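PHOX (Pseudomonas fluorescens, PDB 4A9V) hydrolyses phosphate monoesters as an alkaline phosphatase, using a complex iron-calcium cofactor for phosphotransfer in a beta-propeller enzyme. Local coordinates at residues V262-F270 against R316-L324. Numbering follows the deposited sequence.
Sequences VKRTALGRF and RDILDHGTL. With EDO (1,2-ethanediol), chain H; EDO (1,2-ethanediol), chain M.
Arg-264 and Asp-320 form a salt bridge in this beta-propeller where the sheet containing strand 262-264 meets the turn leading into strand 322-329 of another sheet; the turn after strand 262-264 packs against that short 3-10 turn around Leu-319 and Asp-320. NH1 of Arg-264 donates to OD1 of Asp-320 at 2.9 Å with an N-H...O angle of 155°. The acceptor lies near the guanidinium plane, yet the nitrogen meets OD1 from above the carboxylate plane, and the two planes stand 58° apart. A bend at chi2 (-65°) turns the arginine chain across Leu-319, leaving CD 4.0 Å from Leu-319 CB. Within its own segment, Val-262 CG1 lies over one face of the guanidinium. Beyond the two segments, Glu-251 pairs with Arg-264 NE and Ser-152 OG bonds to Asp-320 OD2. Losing this guanidinium to an alanine would probably deprive the carboxylates of Asp-320 and Glu-251 of this positive partner.

Two waters extend the polar contact. One accepts from Arg-264 NH1 and lies 2.6 Å from Asp-317 OD1; the other accepts from Ala-266 N and donates to Leu-319 O and Asp-320 OD1, tying the turn backbone to the same carboxylate.

Van der Waals packing continues along the turn. Ala-266 CB touches a backbone carbonyl, 3.4 Å from Leu-319 O, and Leu-267 CD1 reaches Leu-319 CB at 4.1 Å, both leucines also touching Phe-301 of strand 296-303. Gly-268 leaves room for Leu-324: a beta carbon there would clash with CD2, which approaches Gly-268 CA to 3.9 Å. The other branch, Leu-324 CD1, lies 3.7 Å from Leu-267 O, a buried carbonyl oxygen with no hydrogen-bond partner in the model.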
loop_
_atom_site.group_PDB
_atom_site.type_symbol
_atom_site.label_atom_id
_atom_site.label_comp_id
_atom_site.label_asym_id
_atom_site.label_seq_id
_atom_site.Cartn_x
_atom_site.Cartn_y
_atom_site.Cartn_z
ATOM N N VAL A 262 -11.773 11.981 -5.060
ATOM C CA VAL A 262 -11.058 13.249 -4.971
ATOM C C VAL A 262 -9.591 13.012 -4.625
ATOM O O VAL A 262 -9.274 12.424 -3.589
ATOM C CB VAL A 262 -11.664 14.157 -3.889
ATOM C CG1 VAL A 262 -10.958 15.504 -3.887
ATOM C CG2 VAL A 262 -13.161 14.333 -4.096
ATOM N N LYS A 263 -8.698 13.536 -5.462
ATOM C CA LYS A 263 -7.267 13.536 -5.161
ATOM C C LYS A 263 -6.950 14.651 -4.176
ATOM O O LYS A 263 -7.224 15.825 -4.435
ATOM C CB LYS A 263 -6.446 13.681 -6.439
ATOM C CG LYS A 263 -6.813 12.641 -7.489
ATOM C CD LYS A 263 -5.627 12.160 -8.311
ATOM C CE LYS A 263 -6.063 11.091 -9.296
ATOM N NZ LYS A 263 -4.924 10.485 -10.042
ATOM N N ARG A 264 -6.409 14.274 -3.023
ATOM C CA ARG A 264 -6.244 15.188 -1.898
ATOM C C ARG A 264 -4.813 15.740 -1.893
ATOM O O ARG A 264 -3.909 15.173 -1.277
ATOM C CB ARG A 264 -6.565 14.470 -0.585
ATOM C CG ARG A 264 -8.017 14.034 -0.477
ATOM C CD ARG A 264 -8.968 15.220 -0.435
ATOM N NE ARG A 264 -10.351 14.805 -0.223
ATOM C CZ ARG A 264 -11.397 15.622 -0.276
ATOM N NH1 ARG A 264 -11.221 16.923 -0.465
ATOM N NH2 ARG A 264 -12.616 15.138 -0.130
ATOM N N THR A 265 -4.600 16.846 -2.599
ATOM C CA THR A 265 -3.247 17.339 -2.818
ATOM C C THR A 265 -2.554 17.864 -1.553
ATOM O O THR A 265 -1.326 17.940 -1.526
ATOM C CB THR A 265 -3.155 18.377 -3.956
ATOM O OG1 THR A 265 -3.878 19.567 -3.612
ATOM C CG2 THR A 265 -3.678 17.796 -5.266
ATOM N N ALA A 266 -3.306 18.191 -0.503
ATOM C CA ALA A 266 -2.678 18.624 0.743
ATOM C C ALA A 266 -1.801 17.540 1.363
ATOM O O ALA A 266 -0.947 17.840 2.192
ATOM C CB ALA A 266 -3.716 19.098 1.748
ATOM N N LEU A 267 -2.023 16.282 0.991
ATOM C CA LEU A 267 -1.260 15.168 1.549
ATOM C C LEU A 267 0.018 14.878 0.755
ATOM O O LEU A 267 0.810 14.025 1.152
ATOM C CB LEU A 267 -2.132 13.909 1.657
ATOM C CG LEU A 267 -3.034 13.815 2.892
ATOM C CD1 LEU A 267 -4.024 14.971 2.993
ATOM C CD2 LEU A 267 -3.770 12.481 2.898
ATOM N N GLY A 268 0.279 15.668 -0.287
ATOM C CA GLY A 268 1.560 15.615 -0.985
ATOM C C GLY A 268 1.616 14.579 -2.096
ATOM O O GLY A 268 0.835 13.620 -2.104
ATOM N N ARG A 269 2.544 14.786 -3.027
ATOM C CA ARG A 269 2.734 13.895 -4.167
ATOM C C ARG A 269 4.050 13.142 -4.018
ATOM O O ARG A 269 5.110 13.754 -3.853
ATOM C CB ARG A 269 2.740 14.700 -5.473
ATOM C CG ARG A 269 3.085 13.875 -6.698
ATOM C CD ARG A 269 2.800 14.661 -7.961
ATOM N NE ARG A 269 3.414 14.065 -9.141
ATOM C CZ ARG A 269 4.660 14.291 -9.541
ATOM N NH1 ARG A 269 5.465 15.078 -8.847
ATOM N NH2 ARG A 269 5.122 13.665 -10.610
ATOM N N PHE A 270 3.967 11.817 -4.052
ATOM C CA PHE A 270 5.108 10.915 -3.948
ATOM C C PHE A 270 4.565 9.501 -4.191
ATOM O O PHE A 270 3.435 9.354 -4.660
ATOM C CB PHE A 270 5.895 11.075 -2.613
ATOM C CG PHE A 270 5.047 11.055 -1.357
ATOM C CD1 PHE A 270 4.788 9.864 -0.694
ATOM C CD2 PHE A 270 4.720 12.243 -0.717
ATOM C CE1 PHE A 270 4.139 9.856 0.526
ATOM C CE2 PHE A 270 4.076 12.242 0.499
ATOM C CZ PHE A 270 3.812 11.053 1.137
ATOM N N ARG A 316 -16.272 16.845 4.793
ATOM C CA ARG A 316 -16.048 16.772 3.354
ATOM C C ARG A 316 -14.645 17.256 2.970
ATOM O O ARG A 316 -14.002 16.680 2.096
ATOM C CB ARG A 316 -17.103 17.605 2.630
ATOM C CG ARG A 316 -17.051 17.498 1.116
ATOM C CD ARG A 316 -17.961 18.526 0.464
ATOM N NE ARG A 316 -17.430 19.877 0.623
ATOM C CZ ARG A 316 -18.171 20.983 0.627
ATOM N NH1 ARG A 316 -19.448 20.928 0.267
ATOM N NH2 ARG A 316 -17.592 22.164 0.804
ATOM N N ASP A 317 -14.246 18.399 3.514
ATOM C CA ASP A 317 -13.017 19.060 3.091
ATOM C C ASP A 317 -11.856 18.881 4.061
ATOM O O ASP A 317 -10.871 19.616 3.980
ATOM C CB ASP A 317 -13.246 20.569 2.889
ATOM C CG ASP A 317 -14.415 20.874 1.974
ATOM O OD1 ASP A 317 -14.595 20.152 0.970
ATOM O OD2 ASP A 317 -15.084 21.910 2.200
ATOM N N ILE A 318 -11.985 17.977 5.028
ATOM C CA ILE A 318 -11.031 17.946 6.126
ATOM C C ILE A 318 -9.598 17.703 5.622
ATOM O O ILE A 318 -8.646 18.277 6.146
ATOM C CB ILE A 318 -11.436 16.929 7.219
ATOM C CG1 ILE A 318 -10.609 17.140 8.485
ATOM C CG2 ILE A 318 -11.347 15.491 6.727
ATOM C CD1 ILE A 318 -11.051 16.281 9.651
ATOM N N LEU A 319 -9.445 16.890 4.580
ATOM C CA LEU A 319 -8.116 16.575 4.067
ATOM C C LEU A 319 -7.600 17.589 3.050
ATOM O O LEU A 319 -6.532 17.386 2.477
ATOM C CB LEU A 319 -8.091 15.170 3.467
ATOM C CG LEU A 319 -8.414 14.027 4.438
ATOM C CD1 LEU A 319 -8.303 12.687 3.724
ATOM C CD2 LEU A 319 -7.522 14.071 5.672
ATOM N N ASP A 320 -8.300 18.718 2.900
ATOM C CA ASP A 320 -7.839 19.799 2.032
ATOM C C ASP A 320 -7.056 20.888 2.763
ATOM O O ASP A 320 -6.493 21.771 2.113
ATOM C CB ASP A 320 -9.007 20.450 1.288
ATOM C CG ASP A 320 -9.537 19.596 0.150
ATOM O OD1 ASP A 320 -8.854 18.646 -0.297
ATOM O OD2 ASP A 320 -10.623 19.945 -0.354
ATOM N N HIS A 321 -7.053 20.853 4.092
ATOM C CA HIS A 321 -6.462 21.932 4.881
ATOM C C HIS A 321 -5.709 21.323 6.017
ATOM O O HIS A 321 -6.226 20.452 6.714
ATOM C CB HIS A 321 -7.549 22.860 5.424
ATOM C CG HIS A 321 -8.485 23.383 4.371
ATOM N ND1 HIS A 321 -8.133 24.360 3.514
ATOM C CD2 HIS A 321 -9.746 22.950 3.980
ATOM C CE1 HIS A 321 -9.138 24.572 2.646
ATOM N NE2 HIS A 321 -10.117 23.698 2.921
ATOM N N GLY A 322 -4.489 21.799 6.232
ATOM C CA GLY A 322 -3.640 21.292 7.296
ATOM C C GLY A 322 -2.183 21.449 6.941
ATOM O O GLY A 322 -1.806 22.402 6.264
ATOM N N THR A 323 -1.357 20.633 7.579
ATOM C CA THR A 323 0.085 20.752 7.468
ATOM C C THR A 323 0.691 19.386 7.176
ATOM O O THR A 323 0.390 18.411 7.863
ATOM C CB THR A 323 0.703 21.301 8.764
ATOM O OG1 THR A 323 -0.015 22.469 9.181
ATOM C CG2 THR A 323 2.160 21.653 8.550
ATOM N N LEU A 324 1.565 19.350 6.171
ATOM C CA LEU A 324 2.354 18.161 5.834
ATOM C C LEU A 324 3.752 18.285 6.422
ATOM O O LEU A 324 4.392 19.329 6.301
ATOM C CB LEU A 324 2.425 18.006 4.312
ATOM C CG LEU A 324 3.127 16.751 3.790
ATOM C CD1 LEU A 324 2.358 15.490 4.154
ATOM C CD2 LEU A 324 3.318 16.858 2.289
HETATM C C1 EDO H . -2.974 22.952 3.317
HETATM O O1 EDO H . -3.636 23.815 4.262
HETATM C C2 EDO H . -1.582 23.500 3.014
HETATM O O2 EDO H . -0.874 22.649 2.100
HETATM C C1 EDO M . -14.966 11.136 -1.015
HETATM O O1 EDO M . -15.972 11.236 -0.000
HETATM C C2 EDO M . -14.052 12.353 -0.934
HETATM O O2 EDO M . -14.619 13.304 -0.023
HETATM O O HOH W 1 -13.663 18.420 -0.696
HETATM O O HOH W 2 -6.214 17.845 -0.219
#